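Local coordinates for protein glycerol kinase, putative (Plasmodium falciparum, PDB 2W40) that probably phosphorylates glycerol at the expense of ATP to give sn-glycerol 3-phosphate, at residues 51-54 and 55-58; 202-205 and 206-209; 211-214 and 215-218; 374-377 and 378-381; 115-118 and 119-123. One frame throughout, in Å; residues are numbered along the deposited sequence.

Contact 1. Residues 51-54 and 55-58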
# COMPACT_ATOMS: atom_id res chain seq x y z
N GLU C 51 -31.03 4.77 -8.50
CA GLU C 51 -30.16 5.97 -8.46
C GLU C 51 -29.70 6.28 -9.86
O GLU C 51 -29.66 7.45 -10.23
CB GLU C 51 -29.00 5.78 -7.53
CG GLU C 51 -28.07 6.95 -7.36
CD GLU C 51 -26.81 6.65 -6.56
OE1 GLU C 51 -26.52 5.48 -6.20
OE2 GLU C 51 -26.05 7.65 -6.37
N ILE C 52 -29.23 5.28 -10.60
CA ILE C 52 -28.85 5.55 -11.95
C ILE C 52 -29.99 6.21 -12.77
O ILE C 52 -29.73 7.15 -13.55
CB ILE C 52 -28.33 4.24 -12.61
CG1 ILE C 52 -26.98 3.86 -11.96
CG2 ILE C 52 -28.21 4.43 -14.20
CD1 ILE C 52 -26.47 2.50 -12.40
N MET C 53 -31.19 5.63 -12.74
CA MET C 53 -32.27 6.23 -13.50
C MET C 53 -32.59 7.66 -13.07
O MET C 53 -32.85 8.55 -13.94
CB MET C 53 -33.53 5.40 -13.43
CG MET C 53 -33.49 4.16 -14.18
SD MET C 53 -33.06 4.28 -15.96
CE MET C 53 -34.05 5.47 -16.69
N THR C 54 -32.67 7.88 -11.76
CA THR C 54 -32.97 9.21 -11.27
C THR C 54 -31.94 10.21 -11.81
O THR C 54 -32.27 11.31 -12.28
CB THR C 54 -32.99 9.18 -9.74
OG1 THR C 54 -34.08 8.31 -9.36
CG2 THR C 54 -33.18 10.62 -9.20
N ASN C 55 -30.68 9.83 -11.72
CA ASN C 55 -29.60 10.69 -12.22
C ASN C 55 -29.77 10.95 -13.72
O ASN C 55 -29.64 12.08 -14.19
CB ASN C 55 -28.26 10.03 -11.98
CG ASN C 55 -27.81 10.12 -10.54
OD1 ASN C 55 -28.51 10.76 -9.71
ND2 ASN C 55 -26.75 9.44 -10.22
N LEU C 56 -30.09 9.93 -14.49
CA LEU C 56 -30.33 10.06 -15.89
C LEU C 56 -31.41 11.04 -16.17
O LEU C 56 -31.24 11.93 -16.96
CB LEU C 56 -30.61 8.72 -16.53
CG LEU C 56 -30.80 8.87 -18.07
CD1 LEU C 56 -29.68 9.47 -18.88
CD2 LEU C 56 -31.22 7.48 -18.66
N TYR C 57 -32.58 10.88 -15.51
CA TYR C 57 -33.75 11.76 -15.77
C TYR C 57 -33.38 13.21 -15.50
O TYR C 57 -33.68 14.09 -16.28
CB TYR C 57 -34.93 11.32 -14.92
CG TYR C 57 -35.58 9.99 -15.36
CD1 TYR C 57 -35.63 9.62 -16.68
CD2 TYR C 57 -36.11 9.13 -14.41
CE1 TYR C 57 -36.26 8.38 -17.06
CE2 TYR C 57 -36.69 7.97 -14.72
CZ TYR C 57 -36.81 7.58 -16.03
OH TYR C 57 -37.45 6.41 -16.34
N ASN C 58 -32.68 13.40 -14.38
CA ASN C 58 -32.27 14.76 -13.97
C ASN C 58 -31.33 15.39 -15.00
O ASN C 58 -31.48 16.55 -15.36
CB ASN C 58 -31.74 14.67 -12.53
CG ASN C 58 -32.86 14.62 -11.48
OD1 ASN C 58 -34.00 15.06 -11.75
ND2 ASN C 58 -32.55 14.11 -10.25
O HOH W 1 -26.70 10.08 -6.98

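Contact 2. Residues 202-205 and 206-209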
# COMPACT_ATOMS: atom_id res chain seq x y z
N GLU C 202 -29.73 -22.06 -25.63
CA GLU C 202 -30.47 -22.88 -24.67
C GLU C 202 -29.56 -23.63 -23.69
O GLU C 202 -29.81 -23.66 -22.49
CB GLU C 202 -31.46 -23.84 -25.38
CG GLU C 202 -32.42 -24.50 -24.39
CD GLU C 202 -33.42 -25.45 -25.05
OE1 GLU C 202 -33.65 -25.32 -26.28
OE2 GLU C 202 -33.94 -26.31 -24.28
N LYS C 203 -28.46 -24.17 -24.21
CA LYS C 203 -27.53 -24.92 -23.40
C LYS C 203 -26.87 -24.03 -22.35
O LYS C 203 -26.75 -24.36 -21.17
CB LYS C 203 -26.48 -25.58 -24.30
CG LYS C 203 -26.93 -26.75 -25.19
CD LYS C 203 -25.75 -27.57 -25.80
CE LYS C 203 -26.29 -28.42 -26.95
NZ LYS C 203 -26.91 -27.51 -28.01
N MET C 204 -26.39 -22.83 -22.75
CA MET C 204 -25.84 -21.94 -21.78
C MET C 204 -26.88 -21.54 -20.72
O MET C 204 -26.55 -21.39 -19.53
CB MET C 204 -25.32 -20.68 -22.46
CG MET C 204 -24.15 -20.87 -23.46
SD MET C 204 -22.78 -21.89 -22.84
CE MET C 204 -22.39 -21.16 -21.24
N CYS C 205 -28.09 -21.25 -21.16
CA CYS C 205 -29.15 -20.89 -20.20
C CYS C 205 -29.37 -21.99 -19.17
O CYS C 205 -29.55 -21.72 -18.01
CB CYS C 205 -30.43 -20.51 -20.94
SG CYS C 205 -30.28 -18.83 -21.76
N LYS C 206 -29.32 -23.23 -19.64
CA LYS C 206 -29.48 -24.40 -18.74
C LYS C 206 -28.38 -24.48 -17.73
O LYS C 206 -28.63 -24.66 -16.51
CB LYS C 206 -29.61 -25.73 -19.55
CG LYS C 206 -29.76 -26.95 -18.69
CD LYS C 206 -29.76 -28.28 -19.52
CE LYS C 206 -30.08 -29.56 -18.66
NZ LYS C 206 -31.30 -29.34 -17.79
N ILE C 207 -27.14 -24.22 -18.16
CA ILE C 207 -26.03 -24.23 -17.24
C ILE C 207 -26.28 -23.23 -16.14
O ILE C 207 -26.07 -23.55 -14.96
CB ILE C 207 -24.67 -23.89 -18.00
CG1 ILE C 207 -24.26 -25.00 -18.98
CG2 ILE C 207 -23.55 -23.57 -17.01
CD1 ILE C 207 -23.03 -24.59 -19.93
N PHE C 208 -26.78 -22.04 -16.52
CA PHE C 208 -26.89 -20.98 -15.57
C PHE C 208 -28.23 -20.91 -14.84
O PHE C 208 -28.54 -19.91 -14.18
CB PHE C 208 -26.47 -19.68 -16.22
CG PHE C 208 -24.97 -19.64 -16.47
CD1 PHE C 208 -24.08 -19.57 -15.41
CD2 PHE C 208 -24.45 -19.73 -17.78
CE1 PHE C 208 -22.69 -19.60 -15.63
CE2 PHE C 208 -23.08 -19.74 -18.00
CZ PHE C 208 -22.20 -19.68 -16.95
N ASN C 209 -29.03 -21.95 -15.00
CA ASN C 209 -30.37 -22.13 -14.32
C ASN C 209 -31.42 -21.13 -14.73
O ASN C 209 -32.42 -20.80 -13.98
CB ASN C 209 -30.20 -21.98 -12.79
CG ASN C 209 -29.37 -23.04 -12.11
OD1 ASN C 209 -28.48 -23.73 -12.67
ND2 ASN C 209 -29.62 -23.15 -10.84

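Contact 3. Residues 211-214 and 215-218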
# COMPACT_ATOMS: atom_id res chain seq x y z
N THR C 211 -34.32 -21.04 -16.49
CA THR C 211 -35.24 -22.09 -16.94
C THR C 211 -36.30 -21.62 -17.90
O THR C 211 -37.00 -22.44 -18.52
CB THR C 211 -36.00 -22.69 -15.71
OG1 THR C 211 -36.66 -21.60 -15.07
CG2 THR C 211 -35.07 -23.35 -14.72
N ASN C 212 -36.43 -20.30 -18.04
CA ASN C 212 -37.48 -19.71 -18.89
C ASN C 212 -36.80 -18.59 -19.67
O ASN C 212 -36.46 -17.56 -19.13
CB ASN C 212 -38.61 -19.21 -18.01
CG ASN C 212 -39.75 -18.71 -18.76
OD1 ASN C 212 -39.61 -18.37 -19.93
ND2 ASN C 212 -40.90 -18.57 -18.07
N MET C 213 -36.54 -18.88 -20.93
CA MET C 213 -35.77 -17.96 -21.74
C MET C 213 -36.55 -16.70 -22.13
O MET C 213 -36.03 -15.76 -22.71
CB MET C 213 -35.17 -18.71 -22.96
CG MET C 213 -34.01 -19.56 -22.57
SD MET C 213 -33.47 -20.59 -23.89
CE MET C 213 -32.40 -19.45 -24.85
N SER C 214 -37.86 -16.69 -21.84
CA SER C 214 -38.65 -15.52 -22.08
C SER C 214 -38.30 -14.29 -21.30
O SER C 214 -38.75 -13.21 -21.64
CB SER C 214 -40.13 -15.85 -21.90
OG SER C 214 -40.62 -15.80 -20.64
N VAL C 215 -37.54 -14.47 -20.21
CA VAL C 215 -37.06 -13.36 -19.39
C VAL C 215 -35.96 -12.57 -20.03
O VAL C 215 -35.60 -11.54 -19.52
CB VAL C 215 -36.64 -13.86 -17.99
CG1 VAL C 215 -37.84 -14.63 -17.32
CG2 VAL C 215 -35.34 -14.66 -18.07
N LEU C 216 -35.37 -13.11 -21.12
CA LEU C 216 -34.30 -12.46 -21.86
C LEU C 216 -34.88 -11.54 -22.93
O LEU C 216 -35.82 -11.90 -23.63
CB LEU C 216 -33.33 -13.48 -22.40
CG LEU C 216 -32.61 -14.35 -21.36
CD1 LEU C 216 -32.03 -15.60 -22.10
CD2 LEU C 216 -31.54 -13.59 -20.69
N PRO C 217 -34.29 -10.36 -23.07
CA PRO C 217 -34.76 -9.41 -24.07
C PRO C 217 -34.37 -9.78 -25.48
O PRO C 217 -33.36 -10.43 -25.68
CB PRO C 217 -34.08 -8.09 -23.61
CG PRO C 217 -32.72 -8.57 -23.04
CD PRO C 217 -33.15 -9.86 -22.28
N GLU C 218 -35.13 -9.27 -26.43
CA GLU C 218 -34.85 -9.51 -27.84
C GLU C 218 -33.51 -8.87 -28.24
O GLU C 218 -33.34 -7.69 -27.92
CB GLU C 218 -35.94 -8.92 -28.74
CG GLU C 218 -35.70 -9.19 -30.23
CD GLU C 218 -36.74 -8.50 -31.11
OE1 GLU C 218 -37.84 -8.14 -30.59
OE2 GLU C 218 -36.47 -8.36 -32.33
O HOH W 2 -38.34 -10.75 -23.59

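Contact 4. Residues 374-377 and 378-381. With EDO (1,2-ethanediol), chain J.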
# COMPACT_ATOMS: atom_id res chain seq x y z
N ASN C 374 11.75 6.04 2.36
CA ASN C 374 11.78 7.10 1.33
C ASN C 374 10.50 7.17 0.45
O ASN C 374 10.18 8.22 -0.13
CB ASN C 374 13.03 6.92 0.49
CG ASN C 374 13.10 7.89 -0.70
OD1 ASN C 374 12.84 7.46 -1.82
ND2 ASN C 374 13.34 9.22 -0.43
N THR C 375 9.78 6.02 0.36
CA THR C 375 8.57 5.92 -0.49
C THR C 375 7.50 6.86 0.04
O THR C 375 7.23 6.91 1.22
CB THR C 375 8.04 4.48 -0.52
OG1 THR C 375 9.13 3.61 -0.91
CG2 THR C 375 6.74 4.33 -1.43
N GLU C 376 6.87 7.58 -0.90
CA GLU C 376 5.83 8.53 -0.64
C GLU C 376 4.59 8.15 -1.42
O GLU C 376 4.62 7.30 -2.32
CB GLU C 376 6.20 9.93 -1.17
CG GLU C 376 7.49 10.44 -0.67
CD GLU C 376 7.52 11.92 -0.60
OE1 GLU C 376 6.56 12.61 -1.07
OE2 GLU C 376 8.53 12.37 -0.05
N ARG C 377 3.49 8.80 -1.07
CA ARG C 377 2.21 8.62 -1.81
C ARG C 377 2.41 8.67 -3.31
O ARG C 377 1.88 7.85 -4.08
CB ARG C 377 1.22 9.79 -1.47
CG ARG C 377 0.76 9.83 -0.18
CD ARG C 377 -0.37 10.80 -0.04
NE ARG C 377 -0.08 12.22 -0.23
CZ ARG C 377 -1.04 13.10 -0.52
NH1 ARG C 377 -2.32 12.70 -0.61
NH2 ARG C 377 -0.75 14.41 -0.67
N SER C 378 3.16 9.66 -3.73
CA SER C 378 3.46 9.90 -5.15
C SER C 378 4.00 8.65 -5.84
O SER C 378 3.60 8.32 -6.94
CB SER C 378 4.44 11.07 -5.32
OG SER C 378 5.81 10.66 -4.94
N HIS C 379 4.94 7.94 -5.22
CA HIS C 379 5.52 6.77 -5.82
C HIS C 379 4.51 5.64 -5.94
O HIS C 379 4.51 4.87 -6.91
CB HIS C 379 6.72 6.25 -5.01
CG HIS C 379 7.78 7.26 -4.72
ND1 HIS C 379 8.70 7.69 -5.65
CD2 HIS C 379 8.14 7.81 -3.55
CE1 HIS C 379 9.57 8.51 -5.06
NE2 HIS C 379 9.24 8.59 -3.79
N ILE C 380 3.63 5.53 -4.95
CA ILE C 380 2.56 4.49 -4.96
C ILE C 380 1.57 4.76 -6.08
O ILE C 380 1.16 3.86 -6.78
CB ILE C 380 1.89 4.39 -3.57
CG1 ILE C 380 2.98 3.99 -2.51
CG2 ILE C 380 0.61 3.54 -3.62
CD1 ILE C 380 2.50 4.09 -0.99
N VAL C 381 1.16 6.02 -6.19
CA VAL C 381 0.31 6.48 -7.30
C VAL C 381 0.92 6.16 -8.67
O VAL C 381 0.26 5.52 -9.53
CB VAL C 381 -0.05 8.00 -7.12
CG1 VAL C 381 -0.78 8.54 -8.40
CG2 VAL C 381 -0.85 8.16 -5.88
C1 EDO J . 14.95 5.66 3.59
O1 EDO J . 14.43 4.80 2.75
C2 EDO J . 15.31 4.82 4.79
O2 EDO J . 15.03 5.74 5.78
O HOH W 3 4.01 12.22 -2.19

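Contact 5. Residues 115-118 and 119-123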
# COMPACT_ATOMS: atom_id res chain seq x y z
N THR C 115 -14.84 -21.48 -10.11
CA THR C 115 -13.97 -22.62 -9.83
C THR C 115 -14.75 -23.93 -9.89
O THR C 115 -14.37 -24.87 -10.61
CB THR C 115 -13.30 -22.42 -8.51
OG1 THR C 115 -12.54 -21.22 -8.59
CG2 THR C 115 -12.39 -23.65 -8.12
N GLU C 116 -15.92 -23.95 -9.31
CA GLU C 116 -16.78 -25.18 -9.31
C GLU C 116 -17.27 -25.61 -10.68
O GLU C 116 -17.11 -26.79 -11.13
CB GLU C 116 -17.95 -24.98 -8.37
CG GLU C 116 -18.92 -26.13 -8.40
CD GLU C 116 -20.32 -25.88 -7.91
OE1 GLU C 116 -20.63 -24.85 -7.29
OE2 GLU C 116 -21.12 -26.79 -8.17
N PHE C 117 -17.83 -24.62 -11.43
CA PHE C 117 -18.33 -24.92 -12.73
C PHE C 117 -17.25 -25.21 -13.72
O PHE C 117 -17.44 -26.03 -14.68
CB PHE C 117 -19.20 -23.75 -13.23
CG PHE C 117 -20.64 -23.80 -12.74
CD1 PHE C 117 -20.89 -23.85 -11.39
CD2 PHE C 117 -21.70 -23.88 -13.61
CE1 PHE C 117 -22.21 -23.94 -10.92
CE2 PHE C 117 -23.01 -23.95 -13.18
CZ PHE C 117 -23.28 -24.01 -11.82
N SER C 118 -16.12 -24.50 -13.63
CA SER C 118 -15.02 -24.74 -14.58
C SER C 118 -14.52 -26.17 -14.59
O SER C 118 -14.09 -26.66 -15.60
CB SER C 118 -13.84 -23.79 -14.42
OG SER C 118 -14.20 -22.40 -14.54
N ALA C 119 -14.65 -26.85 -13.46
CA ALA C 119 -14.21 -28.27 -13.40
C ALA C 119 -15.20 -29.24 -14.01
O ALA C 119 -14.93 -30.50 -14.20
CB ALA C 119 -13.99 -28.63 -11.95
N LYS C 120 -16.38 -28.76 -14.31
CA LYS C 120 -17.48 -29.56 -14.86
C LYS C 120 -17.80 -29.42 -16.32
O LYS C 120 -18.59 -30.16 -16.81
CB LYS C 120 -18.77 -29.27 -14.06
CG LYS C 120 -18.64 -29.85 -12.62
CD LYS C 120 -19.93 -29.64 -11.82
CE LYS C 120 -19.72 -28.88 -10.49
NZ LYS C 120 -20.04 -29.66 -9.19
N TYR C 121 -17.20 -28.44 -17.00
CA TYR C 121 -17.42 -28.13 -18.40
C TYR C 121 -16.05 -27.99 -19.13
O TYR C 121 -15.05 -27.61 -18.55
CB TYR C 121 -18.28 -26.84 -18.58
CG TYR C 121 -19.67 -27.06 -18.05
CD1 TYR C 121 -20.63 -27.57 -18.85
CD2 TYR C 121 -19.97 -26.78 -16.74
CE1 TYR C 121 -21.95 -27.80 -18.35
CE2 TYR C 121 -21.26 -26.97 -16.21
CZ TYR C 121 -22.23 -27.51 -17.04
OH TYR C 121 -23.47 -27.76 -16.60
N ASN C 122 -16.06 -28.35 -20.39
CA ASN C 122 -14.92 -28.25 -21.26
C ASN C 122 -14.82 -26.73 -21.64
O ASN C 122 -15.63 -26.20 -22.38
CB ASN C 122 -15.17 -29.10 -22.50
CG ASN C 122 -14.00 -29.16 -23.52
OD1 ASN C 122 -13.82 -30.21 -24.21
ND2 ASN C 122 -13.27 -28.09 -23.67
N ASN C 123 -13.76 -26.11 -21.19
CA ASN C 123 -13.55 -24.59 -21.38
C ASN C 123 -13.53 -24.29 -22.89
O ASN C 123 -14.06 -23.25 -23.29
CB ASN C 123 -12.26 -24.05 -20.70
CG ASN C 123 -12.00 -24.70 -19.33
OD1 ASN C 123 -10.83 -25.12 -19.03
ND2 ASN C 123 -13.09 -24.77 -18.45
O HOH W 4 -10.73 -26.29 -16.39

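Contact 1. Residues 51-54 and 55-58
Four successive i to i+4 bonds join residues 51-54 to 55-58 as consecutive turns of one alpha helix. Asn-55 N donates to Glu-51 O, Leu-56 N to Ile-52 O, Tyr-57 N to Met-53 O and Asn-58 N to Thr-54 O; the Tyr-57 N to Met-53 O bond measures 2.8 Å with an N-H...O angle of 167°. Met-53 curls back onto the next turn. Its chain starts away from that turn, but bends at chi2 and chi3 carry CE back to 3.5 Å from Tyr-57 CZ and 4.0 Å from Leu-56 CD2. SD lies 5.5 Å from the Tyr-57 ring centroid in an oblique Met-aromatic contact. On the polar side, Glu-51 and Asn-55 run alongside each other, carboxylate and amide planes 73° apart. A water lies 2.6 Å from Glu-51 OE2, in hydrogen-bonding position, and accepts weakly from Asn-55 ND2 at 3.3 Å. Thr-54 OG1 turns back to Ile-50 O, leaving CG2 to meet Asn-58 ND2 at 3.7 Å. Ile-52 and Leu-56 pack on strands 3-11 and 15-21, so this is an amphipathic helix covering the sheet of the actin-like N-terminal ATPase domain.

Contact 2. Residues 202-205 and 206-209
The Phe-208 ring is met by Met-204 from the preceding helical turn, and one of its faces is covered by its neighbour Ile-207, whose CG2 stands 3.9 Å above the plane over the ring centre. Met-204 CE touches Phe-208 CE2 at 3.6 Å, while Met-204 O comes within 3.2 Å of Phe-208 CD2 from an oblique direction. The methionine reaches both partners because its chain folds at chi2 (-48°) and chi3 (-51°); CE therefore ends 3.7 Å from Ile-207 CD1 as well, and Met-204 runs alongside both Ile-207 and Phe-208 in a compact apolar group.

The backbone beneath them is a short alpha helix. Lys-206 N bonds to Glu-202 O, Ile-207 N to Lys-203 O, and Phe-208 N to Met-204 O at 3.1 Å, the last with a rather bent N-H...O angle of 149°. Phe-208 is the first residue to leave helical backbone angles, and Asn-209 follows with positive phi. The helix thus closes in a Schellman motif: Asn-209 N bonds to Lys-206 O at 3.1 Å, and Ile-210 N reaches back to Cys-205 O. At the other end, Met-204 N donates to Asp-201 OD2.

Helix 202-207 is wedged among several neighbours. Phe-208 lies against helix 140-149, touching Ala-140 and Leu-144 and making an edge-to-face pair with Phe-141. Met-204 and Ile-207 pack on helix 123-130, while Cys-205 faces Met-213 and Leu-216 of the loop leading to strand 218-220.

Contact 3. Residues 211-214 and 215-218
Backbone bonds between Met-213 and Leu-216, and between Asn-212 and Val-215, form the framework of this short 3-10 turn. Both are i to i+3 bonds. Leu-216 N reaches Met-213 O at 3.2 Å; the N-H...O angle is 161°, yet the donor stands 57° out of the carbonyl plane and so misses the lone-pair directions. Val-215 N to Asn-212 O is straighter but long, 3.4 Å, and counts as weak.

A side-chain bond supports the turn at its start. Asn-212 OD1 accepts from Ser-214 N at 3.1 Å, which makes an Asx turn. The amide's other end is held as well, since Asn-212 ND2 donates to Asp-158 O, and this fixes how the amide is rotated.

One water spans the later part of the turn, giving protons to Ser-214 O at 3.2 Å and Leu-216 O at 2.8 Å.

Packing is sparse. With chi1 at -55°, Val-215 sets CG2 between its own N and carbonyl carbon, a methyl placed against a carbonyl oxygen, 3.3 Å from Asn-212 O. The apolar pair Met-213 CG and Leu-216 CD1 graze at 4.5 Å; both side chains pack more on Cys-205 of helix 202-207 and on Trp-200.

Long or tilted backbone bonds, an Asx turn and a bridging water imply a turn whose shape rests on several modest interactions at the surface, with Met-213 and Leu-216 packed on helix 202-207 and Trp-200.

Contact 4. Residues 374-377 and 378-381
Glu-376 O is gripped by two successive N-H groups of the following turn, His-379 N at 3.0 Å and Ile-380 N at 3.3 Å. Both bonds are weak; the one from His-379 is sharply bent at 126°. A firmer bond comes next, Val-381 N to Arg-377 O at 2.9 Å and 175°, nearly along the C=O axis. This is a helix start, with Glu-376 at the N-cap position. A water donates to Glu-376 OE1 at 2.8 Å and accepts from Ser-378 N at 3.1 Å, linking the carboxylate to the first turn indirectly.

The His-379 ring turns its CD2 edge to the incoming chain. With chi1 at -53° its CG lies beside its own backbone N, and CD2 comes edge-on to Glu-376 N at 2.9 Å, tight for a carbon-nitrogen approach. Glu-376 CB is 3.7 Å from His-379 CD2, and the carboxylate is turned almost perpendicular to the ring. The side chains of Thr-375 and Ile-380 cross at about a right angle, CG2 of Thr-375 lying 3.9 Å from CG1 of Ile-380.

Asn-374 N donates to O1 of a 1,2-ethanediol, probably from the crystallisation liquor, also held by Gly-43 N and Trp-44 O of the second subunit. Trp-320 and Lys-323 of the second subunit both donate to Thr-375 O. Helix 377-403 begins here after strand 366-371, on which Ile-380 packs, while Ser-378 and Val-381 face Ile-336 of helix 333-339.

Contact 5. Residues 115-118 and 119-123
Glu-116 and Lys-120 form a salt bridge four residues apart, with OE2 of Glu-116 3.2 Å from NZ of Lys-120, a weak hydrogen bond as well. Glu-116 is extended, CG anti to the backbone N (chi1 175°), whereas the lysine chain is bent at chi3 and chi4, so that Lys-120 CE crosses obliquely past Glu-116 CG, 3.5 Å away, before NZ meets the carboxylate. The pair is exposed, so solvent would be expected to weaken the charge attraction.

Among backbone bonds, Lys-120 N to Phe-117 O is the sound one, 3.0 Å, although the donor sits 62° out of the carbonyl plane. Ala-119 N has two weak acceptors, Thr-115 O at 3.5 Å and Glu-116 O at 3.4 Å. The regular i to i+4 pattern of helix 111-118 thus gives way to a tighter i to i+3 turn as the chain passes to helix 123-130, for which Asn-122 is at the N-cap position: a short loop joining two helices of the N-terminal domain.

Aromatic contacts involve the next residues of the turn. Phe-117 and Tyr-121 run alongside each other, CD2 of Phe-117 being 4.1 Å from CE2 of Tyr-121, and Phe-117 O lies in the plane of the tyrosine ring at its edge, 3.3 Å from Tyr-121 CD2. Both rings also touch Ile-207 of helix 202-207, and Phe-117 makes an edge-to-face pair with Phe-141.

One water joins the ends of the turn, donating to Asn-123 OD1 at 2.9 Å and weakly to Ser-118 O.

Along the chain the order is contact 1, contact 5, contact 2, contact 3, contact 4. Contacts 1, 5, 2 and 3 belong to the N-terminal FGGY domain and contact 4 to the C-terminal one. Centres of contacts 2 and 3 are 11 Å apart, those of 2 and 5 are 14 Å, and helix 202-207 touches both neighbours through Cys-205 and Ile-207. Contacts 3 and 5 do not touch, so contact 2 links them, and helices 111-118 and 202-207 and the loop before strand 218-220 form one packed region. Contact 1, on helix 49-70, is 26 Å from contact 3, centre to centre. Contact 4, its centre about 50 Å from that of contact 3, instead serves the subunit interface.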